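Local coordinates for D-isomer specific 2-hydroxyacid dehydrogenase family protein (Aeromonas salmonicida subsp. salmonicida, PDB 3HG7) that probably acts as an NAD-dependent oxidoreductase that interconverts D-2-hydroxyacids and the matching 2-keto acids, at residues A[13-18]-A[34-39]; A[9-14]-A[56-61]; A[136-141]-A[160-165]; A[151-156]-A[175-180]; A[25-30]-A[292-297]. The protein carries 1 engineered substitution. All coordinates share one frame; numbering follows the deposited sequence. Where two conformers were deposited one is given.

From the N terminus, segments 9-14 and 13-18 open contacts 2 and 1 on overlapping residues. Contact 1 closes first, at 34-39, after one helix and one strand; contact 2 closes at 56-61, and the two touch. Contact 5 opens at 25-30, inside both of these loops, and crosses both, for its own loop shuts only at 292-297, where helix 286-301 returns to the first domain. Nested inside that long loop are contacts 3 and 4, which belong to the nucleotide-binding domain. They cross each other, share helix 150-161 and touch. Contacts 1, 2 and 5 thus tie up the five-stranded domain, contacts 3 and 4 the seven-stranded one, with centres of contacts 1 and 3 about 44 Å apart.

Contact 1: A[13-18]-A[34-39]; sequences QDNAHY and RADNQS
Arg34 sets its CG anti to the backbone N (chi1 167°) and stays extended from CG to NE, which carries its guanidinium past the first turn of helix 15-24, where Asn15 and Ala16 meet it. Asp36 turns its CG anti to its own carbonyl carbon, and the carboxylate folds back onto the same guanidinium. The arginine grips it side-on in a salt bridge: NE of Arg34 lies 2.9 Å from OD1 of Asp36, while Arg34 NH2 bonds to Asp36 OD2. Asn15 then reaches in from across the contact. Its ND2 donates to Asp36 OD1 over 2.8 Å, nearly straight at 171°, with the oxygen lying in the amide plane. This donor uses the anti side of OD1, whereas NE of Arg34 takes the syn side, and the two approach from opposite faces of the carboxylate. A weak bond also leads from Asn15 ND2 to Ala35 O, 3.0 Å away.

Over one face of the guanidinium, Asn15 C sits above the centre and Ala16 CA nearer the rim; Ala16 CB comes within 3.8 Å of Arg34 NH2. The amide is held at its other end by Ser12 N, bonded to Asn15 OD1. Arg34 NH1 forms a further salt bridge with Glu19. Paired with Asp36 and Glu19, the arginine has its charge balanced, and Asp36, with two donors on OD1, would probably be favoured as the anion.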
# COMPACT_ATOMS: atom_id res chain seq x y z
N GLN A 13 10.75 3.85 -13.32
CA GLN A 13 9.91 3.72 -14.52
C GLN A 13 9.33 5.09 -14.86
O GLN A 13 8.96 5.34 -15.99
CB GLN A 13 8.82 2.67 -14.34
CG GLN A 13 7.83 2.94 -13.22
CD GLN A 13 6.81 1.81 -13.11
OE1 GLN A 13 5.64 1.99 -13.42
NE2 GLN A 13 7.27 0.63 -12.68
N ASP A 14 9.31 5.99 -13.86
CA ASP A 14 8.86 7.36 -14.08
C ASP A 14 9.98 8.38 -14.31
O ASP A 14 9.79 9.59 -14.11
CB ASP A 14 8.00 7.79 -12.87
CG ASP A 14 6.68 7.04 -12.79
OD1 ASP A 14 6.03 6.80 -13.85
OD2 ASP A 14 6.28 6.68 -11.66
N ASN A 15 11.15 7.90 -14.74
CA ASN A 15 12.31 8.77 -14.99
C ASN A 15 12.01 10.06 -15.76
O ASN A 15 12.54 11.12 -15.43
CB ASN A 15 13.38 8.01 -15.78
CG ASN A 15 14.35 7.24 -14.89
OD1 ASN A 15 14.32 7.37 -13.67
ND2 ASN A 15 15.21 6.43 -15.50
N ALA A 16 11.25 9.96 -16.85
CA ALA A 16 11.01 11.12 -17.68
C ALA A 16 10.30 12.22 -16.87
O ALA A 16 10.69 13.39 -16.92
CB ALA A 16 10.23 10.73 -18.96
N HIS A 17 9.30 11.81 -16.09
CA HIS A 17 8.54 12.71 -15.24
C HIS A 17 9.46 13.25 -14.13
O HIS A 17 9.53 14.45 -13.90
CB HIS A 17 7.33 11.97 -14.64
CG HIS A 17 6.21 12.86 -14.19
ND1 HIS A 17 4.93 12.41 -13.97
CD2 HIS A 17 6.19 14.20 -13.93
CE1 HIS A 17 4.17 13.41 -13.57
NE2 HIS A 17 4.91 14.51 -13.55
N TYR A 18 10.18 12.36 -13.45
CA TYR A 18 11.12 12.84 -12.40
C TYR A 18 12.15 13.84 -12.91
O TYR A 18 12.48 14.84 -12.23
CB TYR A 18 11.80 11.67 -11.67
CG TYR A 18 10.84 10.97 -10.74
CD1 TYR A 18 10.20 11.69 -9.71
CD2 TYR A 18 10.57 9.61 -10.86
CE1 TYR A 18 9.27 11.07 -8.87
CE2 TYR A 18 9.67 8.98 -10.02
CZ TYR A 18 9.03 9.72 -9.02
OH TYR A 18 8.12 9.11 -8.16
N ARG A 34 20.32 9.99 -15.61
CA ARG A 34 19.16 9.15 -15.75
C ARG A 34 19.57 7.84 -16.40
O ARG A 34 20.35 7.84 -17.37
CB ARG A 34 18.14 9.91 -16.60
CG ARG A 34 17.00 9.12 -17.11
CD ARG A 34 16.04 10.06 -17.86
NE ARG A 34 15.09 9.31 -18.65
CZ ARG A 34 14.23 9.85 -19.51
NH1 ARG A 34 14.15 11.17 -19.65
NH2 ARG A 34 13.40 9.06 -20.18
N ALA A 35 19.04 6.72 -15.91
CA ALA A 35 19.23 5.45 -16.65
C ALA A 35 17.92 4.71 -16.78
O ALA A 35 17.35 4.35 -15.77
CB ALA A 35 20.28 4.59 -15.95
N ASP A 36 17.46 4.51 -18.02
CA ASP A 36 16.16 3.87 -18.31
C ASP A 36 16.19 2.35 -18.40
O ASP A 36 15.13 1.72 -18.50
CB ASP A 36 15.53 4.45 -19.59
CG ASP A 36 14.81 5.79 -19.36
OD1 ASP A 36 15.02 6.46 -18.32
OD2 ASP A 36 14.02 6.19 -20.24
N ASN A 37 17.40 1.77 -18.37
CA ASN A 37 17.56 0.34 -18.22
C ASN A 37 18.74 -0.01 -17.31
O ASN A 37 19.47 0.88 -16.85
CB ASN A 37 17.69 -0.34 -19.60
CG ASN A 37 18.96 0.08 -20.35
OD1 ASN A 37 19.87 0.73 -19.79
ND2 ASN A 37 19.02 -0.26 -21.64
N GLN A 38 18.90 -1.30 -17.02
CA GLN A 38 19.94 -1.72 -16.08
C GLN A 38 21.33 -1.56 -16.66
O GLN A 38 22.25 -1.16 -15.95
CB GLN A 38 19.74 -3.15 -15.54
CG GLN A 38 20.88 -3.51 -14.54
CD GLN A 38 20.86 -4.93 -14.02
OE1 GLN A 38 19.80 -5.46 -13.64
NE2 GLN A 38 22.05 -5.57 -13.99
N SER A 39 21.47 -1.84 -17.95
CA SER A 39 22.74 -1.71 -18.63
C SER A 39 23.34 -0.30 -18.54
O SER A 39 24.53 -0.13 -18.22
CB SER A 39 22.61 -2.17 -20.10
OG SER A 39 23.87 -2.04 -20.75

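Contact 2: A[9-14]-A[56-61]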
# COMPACT_ATOMS: atom_id res chain seq x y z
N LEU A 9 21.27 9.90 -9.41
CA LEU A 9 20.90 9.00 -10.51
C LEU A 9 19.43 8.63 -10.39
O LEU A 9 19.02 8.19 -9.32
CB LEU A 9 21.77 7.73 -10.52
CG LEU A 9 21.43 6.69 -11.62
CD1 LEU A 9 21.63 7.28 -13.01
CD2 LEU A 9 22.35 5.45 -11.47
N LEU A 10 18.67 8.77 -11.50
CA LEU A 10 17.24 8.41 -11.55
C LEU A 10 17.14 7.04 -12.20
O LEU A 10 17.64 6.85 -13.30
CB LEU A 10 16.49 9.42 -12.43
CG LEU A 10 16.52 10.86 -11.88
CD1 LEU A 10 15.83 11.77 -12.83
CD2 LEU A 10 15.78 10.87 -10.53
N LEU A 11 16.58 6.09 -11.45
CA LEU A 11 16.44 4.70 -11.88
C LEU A 11 14.98 4.26 -11.57
O LEU A 11 14.72 3.32 -10.78
CB LEU A 11 17.45 3.84 -11.15
CG LEU A 11 17.54 2.35 -11.39
CD1 LEU A 11 17.90 2.07 -12.83
CD2 LEU A 11 18.63 1.81 -10.47
N SER A 12 14.05 4.97 -12.23
CA SER A 12 12.61 4.78 -12.04
C SER A 12 11.86 4.59 -13.36
O SER A 12 12.24 5.15 -14.38
CB SER A 12 12.02 6.00 -11.34
OG SER A 12 10.60 5.88 -11.26
N GLN A 13 10.75 3.85 -13.32
CA GLN A 13 9.91 3.72 -14.52
C GLN A 13 9.33 5.09 -14.86
O GLN A 13 8.96 5.34 -15.99
CB GLN A 13 8.82 2.67 -14.34
CG GLN A 13 7.83 2.94 -13.22
CD GLN A 13 6.81 1.81 -13.11
OE1 GLN A 13 5.64 1.99 -13.42
NE2 GLN A 13 7.27 0.63 -12.68
N ASP A 14 9.31 5.99 -13.86
CA ASP A 14 8.86 7.36 -14.08
C ASP A 14 9.98 8.38 -14.31
O ASP A 14 9.79 9.59 -14.11
CB ASP A 14 8.00 7.79 -12.87
CG ASP A 14 6.68 7.04 -12.79
OD1 ASP A 14 6.03 6.80 -13.85
OD2 ASP A 14 6.28 6.68 -11.66
N ALA A 56 13.32 -2.61 -6.44
CA ALA A 56 13.70 -3.74 -7.32
C ALA A 56 14.66 -3.32 -8.43
O ALA A 56 15.44 -4.13 -8.90
CB ALA A 56 12.48 -4.41 -7.91
N ARG A 57 14.60 -2.08 -8.88
CA ARG A 57 15.57 -1.69 -9.89
C ARG A 57 16.94 -1.39 -9.36
O ARG A 57 17.94 -1.67 -10.03
CB ARG A 57 15.05 -0.59 -10.77
CG ARG A 57 14.36 -1.25 -11.92
CD ARG A 57 13.84 -0.30 -12.86
NE ARG A 57 14.90 0.34 -13.62
CZ ARG A 57 14.61 1.29 -14.48
NH1 ARG A 57 13.32 1.58 -14.62
NH2 ARG A 57 15.54 1.94 -15.15
N ALA A 58 17.00 -0.85 -8.17
CA ALA A 58 18.29 -0.53 -7.56
C ALA A 58 19.02 -1.77 -7.06
O ALA A 58 20.24 -1.84 -7.12
CB ALA A 58 18.08 0.45 -6.43
N LYS A 59 18.26 -2.73 -6.53
CA LYS A 59 18.83 -3.88 -5.82
C LYS A 59 20.00 -4.61 -6.50
O LYS A 59 21.02 -4.86 -5.82
CB LYS A 59 17.75 -4.88 -5.35
CG LYS A 59 18.31 -6.02 -4.48
CD LYS A 59 17.23 -6.97 -3.96
CE LYS A 59 17.80 -7.87 -2.86
NZ LYS A 59 16.70 -8.56 -2.08
N PRO A 60 19.89 -4.95 -7.81
CA PRO A 60 21.00 -5.60 -8.53
C PRO A 60 22.21 -4.70 -8.79
O PRO A 60 23.27 -5.18 -9.17
CB PRO A 60 20.37 -6.01 -9.88
CG PRO A 60 19.14 -5.18 -10.00
CD PRO A 60 18.65 -5.00 -8.61
N LEU A 61 22.04 -3.39 -8.61
CA LEU A 61 23.12 -2.43 -8.89
C LEU A 61 23.78 -1.96 -7.59
O LEU A 61 24.85 -1.34 -7.63
CB LEU A 61 22.55 -1.24 -9.67
CG LEU A 61 22.10 -1.55 -11.11
CD1 LEU A 61 21.09 -0.58 -11.65
CD2 LEU A 61 23.32 -1.52 -12.00
O HOH W 1 13.33 3.57 -16.31
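Leu11 and Arg57 lie askew to each other, the leucine's branches splitting the work. CG of Leu11 stands anti to the backbone N (chi1 180°), which extends it toward Arg57, and chi2 (61°) then turns CD2 toward Ala58 and Leu61 and CD1 beside NE and NH2 of the arginine. CD2 meets Leu61 CD1 at 3.6 Å and Ala58 CA at 3.7 Å, an apolar patch formed with Ala58 and Leu61. The other methyl, Leu11 CD1, lies against the arginine head, 3.3 Å from Arg57 NH2.

The Arg57 chain bends at chi3 (72°) and lays one face of its guanidinium over the Leu11-Ser12 peptide, with Leu11 C above its centre and Ser12 N toward the rim. In the plane, at the edge, sits a water that accepts from Arg57 NH1 over 2.6 Å and donates to Ser12 O over 2.7 Å. Arg57 has two conformers; the bridge is described for one and is less certain for it. Ser12 OG accepts from Asp14 N in an ST turn and is also bonded to Glu54.

Strand 6-11 pairs here with strand 50-53 through Leu11 and Met52, in the parallel sheet of a flavodoxin-like domain. Leu11 and Leu61 both reach Ala41, which brings helix 38-44 against the same patch.

Contact 3: A[136-141]-A[160-165]; sequences QGLKGR and KHFGMK
Phe162, the first residue to leave helix 150-161, meets Leu138: CB of the phenylalanine is 4.0 Å from Leu138 CD1, which approaches the ring obliquely. His161 CD2 covers the centre of one ring face, and the ring of Phe108 also packs against Phe162.

Gly163 follows with positive phi (81°), the C-prime residue of the Schellman motif that ends the helix, its N bonded to Lys160 O. The backbones come close at this point, Gly163 CA lying only 4.7 Å from Lys139 CA. Its carbonyl is used across the contact: Gly140 N donates to Gly163 O over 2.8 Å, with the donor well above the carbonyl plane (44° out of it). Gly140 is held there by a type II turn from Leu138 to Arg141.

Met164 comes next and carries CG anti to its carbonyl carbon, beside the backbone N (chi1 -74°). That places Met164 CG 3.6 Å from Leu138 O, while Met164 CB touches Arg141 O at 3.3 Å. Lys165 closes the run, its N donating to the same Arg141 O over 2.8 Å.

This last bond begins the pairing of strand 165-169 with strand 142-146, continued through Leu143, so the segments frame a beta-alpha-beta crossover whose helix is 150-161. Helix 100-115 packs against the same residues, Leu111, Leu112 and Met115 on Leu138 and Phe108 on Met164.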
# COMPACT_ATOMS: atom_id res chain seq x y z
N GLN A 136 -28.57 -2.14 -0.14
CA GLN A 136 -28.61 -1.29 1.05
C GLN A 136 -27.67 -0.11 0.93
O GLN A 136 -26.71 -0.14 0.17
CB GLN A 136 -28.25 -2.09 2.33
CG GLN A 136 -29.22 -3.24 2.66
CD GLN A 136 -29.43 -3.43 4.16
OE1 GLN A 136 -28.73 -2.85 4.99
NE2 GLN A 136 -30.43 -4.25 4.51
N GLY A 137 -27.92 0.94 1.72
CA GLY A 137 -26.97 2.05 1.77
C GLY A 137 -25.87 1.76 2.77
O GLY A 137 -25.97 0.82 3.54
N LEU A 138 -24.83 2.61 2.76
CA LEU A 138 -23.78 2.54 3.76
C LEU A 138 -24.17 3.12 5.12
O LEU A 138 -23.51 2.83 6.12
CB LEU A 138 -22.54 3.24 3.25
CG LEU A 138 -21.86 2.51 2.08
CD1 LEU A 138 -20.57 3.22 1.75
CD2 LEU A 138 -21.59 1.06 2.48
N LYS A 139 -25.24 3.91 5.18
CA LYS A 139 -25.62 4.58 6.43
C LYS A 139 -25.71 3.59 7.58
O LYS A 139 -26.45 2.60 7.53
CB LYS A 139 -26.98 5.30 6.31
CG LYS A 139 -27.25 5.85 4.92
CD LYS A 139 -28.72 5.74 4.53
CE LYS A 139 -29.35 7.10 4.32
NZ LYS A 139 -29.51 7.37 2.87
N GLY A 140 -24.96 3.85 8.63
CA GLY A 140 -25.07 3.08 9.86
C GLY A 140 -24.34 1.75 9.90
O GLY A 140 -24.37 1.06 10.91
N ARG A 141 -23.69 1.38 8.80
CA ARG A 141 -22.89 0.17 8.76
C ARG A 141 -21.55 0.42 9.46
O ARG A 141 -21.15 1.58 9.59
CB ARG A 141 -22.63 -0.21 7.31
CG ARG A 141 -23.83 -0.09 6.44
CD ARG A 141 -24.54 -1.39 6.36
NE ARG A 141 -23.69 -2.46 5.84
CZ ARG A 141 -24.17 -3.59 5.33
NH1 ARG A 141 -23.35 -4.54 4.91
NH2 ARG A 141 -25.49 -3.76 5.26
N LYS A 160 -16.90 7.80 7.86
CA LYS A 160 -17.74 8.70 8.64
C LYS A 160 -18.55 9.62 7.71
O LYS A 160 -19.72 9.86 7.96
CB LYS A 160 -16.92 9.49 9.69
CG LYS A 160 -17.04 8.90 11.10
CD LYS A 160 -18.19 9.57 11.90
CE LYS A 160 -19.16 8.60 12.60
NZ LYS A 160 -18.47 7.44 13.20
N HIS A 161 -17.92 10.09 6.64
CA HIS A 161 -18.61 10.86 5.61
C HIS A 161 -19.81 10.08 5.04
O HIS A 161 -20.88 10.65 4.79
CB HIS A 161 -17.69 11.22 4.45
CG HIS A 161 -18.40 11.91 3.33
ND1 HIS A 161 -18.82 13.22 3.42
CD2 HIS A 161 -18.88 11.44 2.16
CE1 HIS A 161 -19.46 13.55 2.31
NE2 HIS A 161 -19.53 12.48 1.54
N PHE A 162 -19.61 8.78 4.86
CA PHE A 162 -20.71 7.93 4.33
C PHE A 162 -21.65 7.43 5.43
O PHE A 162 -22.56 6.63 5.18
CB PHE A 162 -20.13 6.80 3.44
CG PHE A 162 -19.74 7.27 2.08
CD1 PHE A 162 -20.69 7.60 1.13
CD2 PHE A 162 -18.39 7.41 1.76
CE1 PHE A 162 -20.31 8.06 -0.13
CE2 PHE A 162 -18.01 7.85 0.49
CZ PHE A 162 -18.95 8.18 -0.45
N GLY A 163 -21.48 7.96 6.63
CA GLY A 163 -22.45 7.74 7.70
C GLY A 163 -22.23 6.39 8.35
O GLY A 163 -23.12 5.89 9.04
N MET A 164 -21.05 5.82 8.13
CA MET A 164 -20.64 4.57 8.78
C MET A 164 -20.15 4.82 10.21
O MET A 164 -19.65 5.91 10.51
CB MET A 164 -19.52 3.90 7.98
CG MET A 164 -20.02 3.26 6.68
SD MET A 164 -18.73 2.72 5.58
CE MET A 164 -18.59 0.98 6.03
N LYS A 165 -20.28 3.81 11.06
CA LYS A 165 -19.56 3.75 12.32
C LYS A 165 -18.14 3.36 11.96
O LYS A 165 -17.95 2.54 11.04
CB LYS A 165 -20.17 2.72 13.28
CG LYS A 165 -21.56 3.09 13.82
CD LYS A 165 -21.94 2.37 15.15
CE LYS A 165 -20.76 2.20 16.17
NZ LYS A 165 -19.82 3.37 16.35

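Contact 4: A[151-156]-A[175-180]; sequences IGQHIA and ERAGFD
Ala156 drops its CB squarely onto the ring of Phe179, a CH-pi contact in which CB lies 3.9 Å from the ring centroid and 10° off its normal. Gly152 O comes within 3.5 Å of Phe179 CZ, approaching obliquely. Gln153 takes the rim: its CG lies in the ring plane, 3.9 Å from Phe179 CE2, and the Gln153 and Phe179 side chains cross at about a right angle, with amide and ring planes 63° apart. That CG also touches Ala177 O at 3.4 Å, while Gln153 NE2 passes 3.8 Å from Arg176 CG. The Ala156 methyl also meets Gly178 O, CB to O 3.6 Å.

The next shell shows what holds these groups. Phe179 has CG anti to its carbonyl carbon (chi1 -61°), which folds the ring back toward the helix. A type II turn from Arg176 to Phe179, closed by a weak bond from Phe179 N to Arg176 O, brings Gly178 against Ala156; their CA atoms are 4.9 Å apart. Gln153 is fixed further out by NE2 donating to Thr148 O. Asp180, just past the ring, bonds through OD2 to Val166 N.

Gly152 fits the last glycine of a GxGxxG pattern, consistent with a Rossmann-type dinucleotide-binding turn. Helix 150-161 lies over the parallel sheet here: Ala156 and Phe179 both rest on Ile145 of strand 142-146 and Val166 of strand 165-169, and the loop leads on into edge strand 181-183.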
# COMPACT_ATOMS: atom_id res chain seq x y z
N ILE A 151 -3.01 6.52 6.43
CA ILE A 151 -3.88 5.76 5.51
C ILE A 151 -5.18 5.37 6.23
O ILE A 151 -6.29 5.63 5.73
CB ILE A 151 -3.19 4.52 4.92
CG1 ILE A 151 -2.02 4.94 4.02
CG2 ILE A 151 -4.17 3.71 4.06
CD1 ILE A 151 -1.27 3.78 3.36
N GLY A 152 -5.05 4.75 7.41
CA GLY A 152 -6.22 4.34 8.21
C GLY A 152 -7.13 5.51 8.52
O GLY A 152 -8.37 5.40 8.40
N GLN A 153 -6.52 6.62 8.94
CA GLN A 153 -7.26 7.84 9.24
C GLN A 153 -8.04 8.37 8.03
O GLN A 153 -9.20 8.75 8.16
CB GLN A 153 -6.36 8.94 9.79
CG GLN A 153 -5.93 8.74 11.23
CD GLN A 153 -4.75 9.61 11.58
OE1 GLN A 153 -4.82 10.84 11.48
NE2 GLN A 153 -3.63 8.98 11.95
N HIS A 154 -7.43 8.40 6.85
CA HIS A 154 -8.18 8.95 5.72
C HIS A 154 -9.41 8.08 5.37
O HIS A 154 -10.52 8.61 5.16
CB HIS A 154 -7.31 9.22 4.49
CG HIS A 154 -7.90 10.25 3.57
ND1 HIS A 154 -8.92 9.95 2.68
CD2 HIS A 154 -7.63 11.57 3.41
CE1 HIS A 154 -9.24 11.04 2.01
NE2 HIS A 154 -8.48 12.04 2.43
N ILE A 155 -9.21 6.76 5.38
CA ILE A 155 -10.31 5.82 5.10
C ILE A 155 -11.36 5.97 6.17
O ILE A 155 -12.57 5.79 5.91
CB ILE A 155 -9.80 4.35 5.08
CG1 ILE A 155 -8.76 4.14 3.96
CG2 ILE A 155 -10.94 3.37 4.86
CD1 ILE A 155 -7.93 2.93 4.19
N ALA A 156 -10.92 6.31 7.38
CA ALA A 156 -11.84 6.58 8.49
C ALA A 156 -12.73 7.79 8.23
O ALA A 156 -13.98 7.70 8.36
CB ALA A 156 -11.06 6.74 9.78
N GLU A 175 -6.42 6.97 20.55
CA GLU A 175 -7.55 7.51 19.79
C GLU A 175 -7.01 8.44 18.70
O GLU A 175 -6.26 9.38 18.98
CB GLU A 175 -8.52 8.26 20.71
CG GLU A 175 -9.24 7.39 21.72
CD GLU A 175 -10.31 6.51 21.09
OE1 GLU A 175 -10.06 5.30 20.93
OE2 GLU A 175 -11.39 7.04 20.74
N ARG A 176 -7.35 8.16 17.44
CA ARG A 176 -6.92 9.01 16.34
C ARG A 176 -8.11 9.64 15.60
O ARG A 176 -9.25 9.16 15.72
CB ARG A 176 -5.97 8.27 15.39
CG ARG A 176 -4.48 8.57 15.66
CD ARG A 176 -3.81 7.54 16.59
NE ARG A 176 -2.43 7.90 16.91
CZ ARG A 176 -1.46 7.03 17.21
NH1 ARG A 176 -1.70 5.72 17.23
NH2 ARG A 176 -0.24 7.47 17.49
N ALA A 177 -7.85 10.72 14.86
CA ALA A 177 -8.91 11.46 14.16
C ALA A 177 -9.62 10.58 13.13
O ALA A 177 -8.98 9.81 12.41
CB ALA A 177 -8.35 12.71 13.49
N GLY A 178 -10.94 10.69 13.08
CA GLY A 178 -11.74 9.93 12.11
C GLY A 178 -12.31 8.64 12.67
O GLY A 178 -13.31 8.15 12.17
N PHE A 179 -11.66 8.07 13.68
CA PHE A 179 -12.16 6.88 14.35
C PHE A 179 -13.09 7.21 15.54
O PHE A 179 -12.75 8.01 16.43
CB PHE A 179 -11.00 6.00 14.85
CG PHE A 179 -10.10 5.49 13.76
CD1 PHE A 179 -10.28 4.21 13.24
CD2 PHE A 179 -9.05 6.27 13.27
CE1 PHE A 179 -9.44 3.72 12.22
CE2 PHE A 179 -8.22 5.79 12.26
CZ PHE A 179 -8.42 4.50 11.74
N ASP A 180 -14.27 6.59 15.55
CA ASP A 180 -15.17 6.67 16.72
C ASP A 180 -14.52 6.15 18.00
O ASP A 180 -14.67 6.73 19.09
CB ASP A 180 -16.43 5.85 16.45
CG ASP A 180 -17.28 6.45 15.37
OD1 ASP A 180 -17.14 7.67 15.13
OD2 ASP A 180 -18.08 5.72 14.76

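Contact 5: A[25-30]-A[292-297]; sequences AHLPHL and IFVRNY
Two rings of helix 286-301 receive the loop 25-30. Two methyls approach the Tyr297 ring obliquely from the same side, Leu27 CD2 at 3.9 Å from its CD2 and Leu30 CD2 at 4.0 Å from its CE1. Phe293 is met at its edge, near the ring plane, by Leu27 CD1, 4.3 Å from Phe293 CE2; the ring of Trp70 also meets it, with the planes only about 10° apart.

This is the outer layer of a flavodoxin-like domain. The helix, from the end of the chain, covers strands 6-11, 50-53 and 70-73, where Phe293 reaches Leu8, Ile50, Met52 and Gln72, and it meets the loop joining helix 15-24 to strand 30-34.

Leu27 works with both its methyls, CD2 also packing 4.1 Å from Val294 CG1. The other branch of Val294, CG2, faces Ala25 CB. Tyr297 holds CG anti to its backbone N (chi1 178°), which extends the ring from the helix until its hydroxyl arrives among the loop carbonyls. Pro28 O is 3.4 Å from Tyr297 OH, at most a weak bond, and Leu30 CB is close by. A water lies beside them, 2.8 Å from Tyr297 OH and donating to His29 O over 2.9 Å.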
# COMPACT_ATOMS: atom_id res chain seq x y z
N ALA A 25 12.95 22.20 -10.43
CA ALA A 25 13.22 22.56 -9.03
C ALA A 25 14.50 23.36 -8.84
O ALA A 25 14.72 23.95 -7.77
CB ALA A 25 13.26 21.31 -8.17
N HIS A 26 15.35 23.37 -9.88
CA HIS A 26 16.60 24.13 -9.88
C HIS A 26 17.36 23.95 -8.55
O HIS A 26 17.36 24.85 -7.70
CB HIS A 26 16.32 25.61 -10.19
CG HIS A 26 17.50 26.35 -10.76
ND1 HIS A 26 18.36 25.79 -11.67
CD2 HIS A 26 17.93 27.62 -10.56
CE1 HIS A 26 19.29 26.67 -12.00
NE2 HIS A 26 19.05 27.79 -11.33
N LEU A 27 17.97 22.78 -8.38
CA LEU A 27 18.74 22.44 -7.19
C LEU A 27 20.19 22.67 -7.56
O LEU A 27 20.70 22.06 -8.51
CB LEU A 27 18.52 20.97 -6.81
CG LEU A 27 17.05 20.51 -6.72
CD1 LEU A 27 16.90 19.02 -7.02
CD2 LEU A 27 16.40 20.84 -5.39
N PRO A 28 20.85 23.59 -6.85
CA PRO A 28 22.23 23.92 -7.22
C PRO A 28 23.19 22.81 -6.82
O PRO A 28 22.91 22.03 -5.92
CB PRO A 28 22.50 25.21 -6.44
CG PRO A 28 21.58 25.12 -5.25
CD PRO A 28 20.36 24.39 -5.71
N HIS A 29 24.31 22.71 -7.53
CA HIS A 29 25.36 21.76 -7.20
C HIS A 29 24.85 20.31 -7.25
O HIS A 29 25.32 19.45 -6.49
CB HIS A 29 25.97 22.05 -5.80
CG HIS A 29 25.89 23.49 -5.37
ND1 HIS A 29 26.65 24.48 -5.95
CD2 HIS A 29 25.15 24.09 -4.41
CE1 HIS A 29 26.37 25.64 -5.37
NE2 HIS A 29 25.47 25.43 -4.43
N LEU A 30 23.90 20.03 -8.14
CA LEU A 30 23.42 18.65 -8.29
C LEU A 30 23.35 18.25 -9.75
O LEU A 30 22.54 18.79 -10.49
CB LEU A 30 22.05 18.47 -7.65
CG LEU A 30 21.49 17.04 -7.68
CD1 LEU A 30 22.36 16.09 -6.86
CD2 LEU A 30 20.05 16.99 -7.21
N ILE A 292 8.54 15.10 -1.94
CA ILE A 292 9.21 14.40 -0.82
C ILE A 292 10.73 14.42 -1.00
O ILE A 292 11.48 14.71 -0.06
CB ILE A 292 8.71 12.96 -0.65
CG1 ILE A 292 7.27 12.97 -0.11
CG2 ILE A 292 9.59 12.15 0.30
CD1 ILE A 292 6.59 11.57 -0.15
N PHE A 293 11.15 14.15 -2.23
CA PHE A 293 12.58 14.17 -2.57
C PHE A 293 13.19 15.55 -2.32
O PHE A 293 14.20 15.67 -1.62
CB PHE A 293 12.84 13.72 -4.00
CG PHE A 293 14.31 13.83 -4.38
CD1 PHE A 293 15.20 12.79 -4.10
CD2 PHE A 293 14.82 15.00 -4.93
CE1 PHE A 293 16.56 12.90 -4.40
CE2 PHE A 293 16.18 15.15 -5.20
CZ PHE A 293 17.06 14.09 -4.95
N VAL A 294 12.59 16.60 -2.86
CA VAL A 294 13.17 17.94 -2.71
C VAL A 294 13.20 18.42 -1.24
O VAL A 294 14.18 19.04 -0.83
CB VAL A 294 12.48 18.95 -3.66
CG1 VAL A 294 12.84 20.40 -3.31
CG2 VAL A 294 12.82 18.61 -5.10
N ARG A 295 12.17 18.12 -0.45
CA ARG A 295 12.18 18.50 0.97
C ARG A 295 13.29 17.73 1.71
O ARG A 295 14.03 18.31 2.50
CB ARG A 295 10.80 18.32 1.66
CG ARG A 295 9.71 19.30 1.20
CD ARG A 295 8.42 19.20 2.07
NE ARG A 295 8.18 17.84 2.56
CZ ARG A 295 7.18 17.05 2.15
NH1 ARG A 295 7.07 15.82 2.64
NH2 ARG A 295 6.31 17.48 1.25
N ASN A 296 13.42 16.44 1.42
CA ASN A 296 14.49 15.62 1.99
C ASN A 296 15.86 16.06 1.51
O ASN A 296 16.83 16.00 2.26
CB ASN A 296 14.25 14.14 1.69
CG ASN A 296 13.57 13.40 2.86
OD1 ASN A 296 13.53 13.87 4.01
ND2 ASN A 296 13.07 12.20 2.57
N TYR A 297 15.96 16.51 0.26
CA TYR A 297 17.23 16.99 -0.28
C TYR A 297 17.74 18.20 0.51
O TYR A 297 18.91 18.26 0.90
CB TYR A 297 17.10 17.32 -1.77
CG TYR A 297 18.38 17.86 -2.37
CD1 TYR A 297 19.41 17.00 -2.75
CD2 TYR A 297 18.55 19.22 -2.59
CE1 TYR A 297 20.58 17.50 -3.29
CE2 TYR A 297 19.70 19.73 -3.13
CZ TYR A 297 20.72 18.87 -3.47
OH TYR A 297 21.89 19.36 -4.02
O HOH W 2 24.59 18.57 -3.81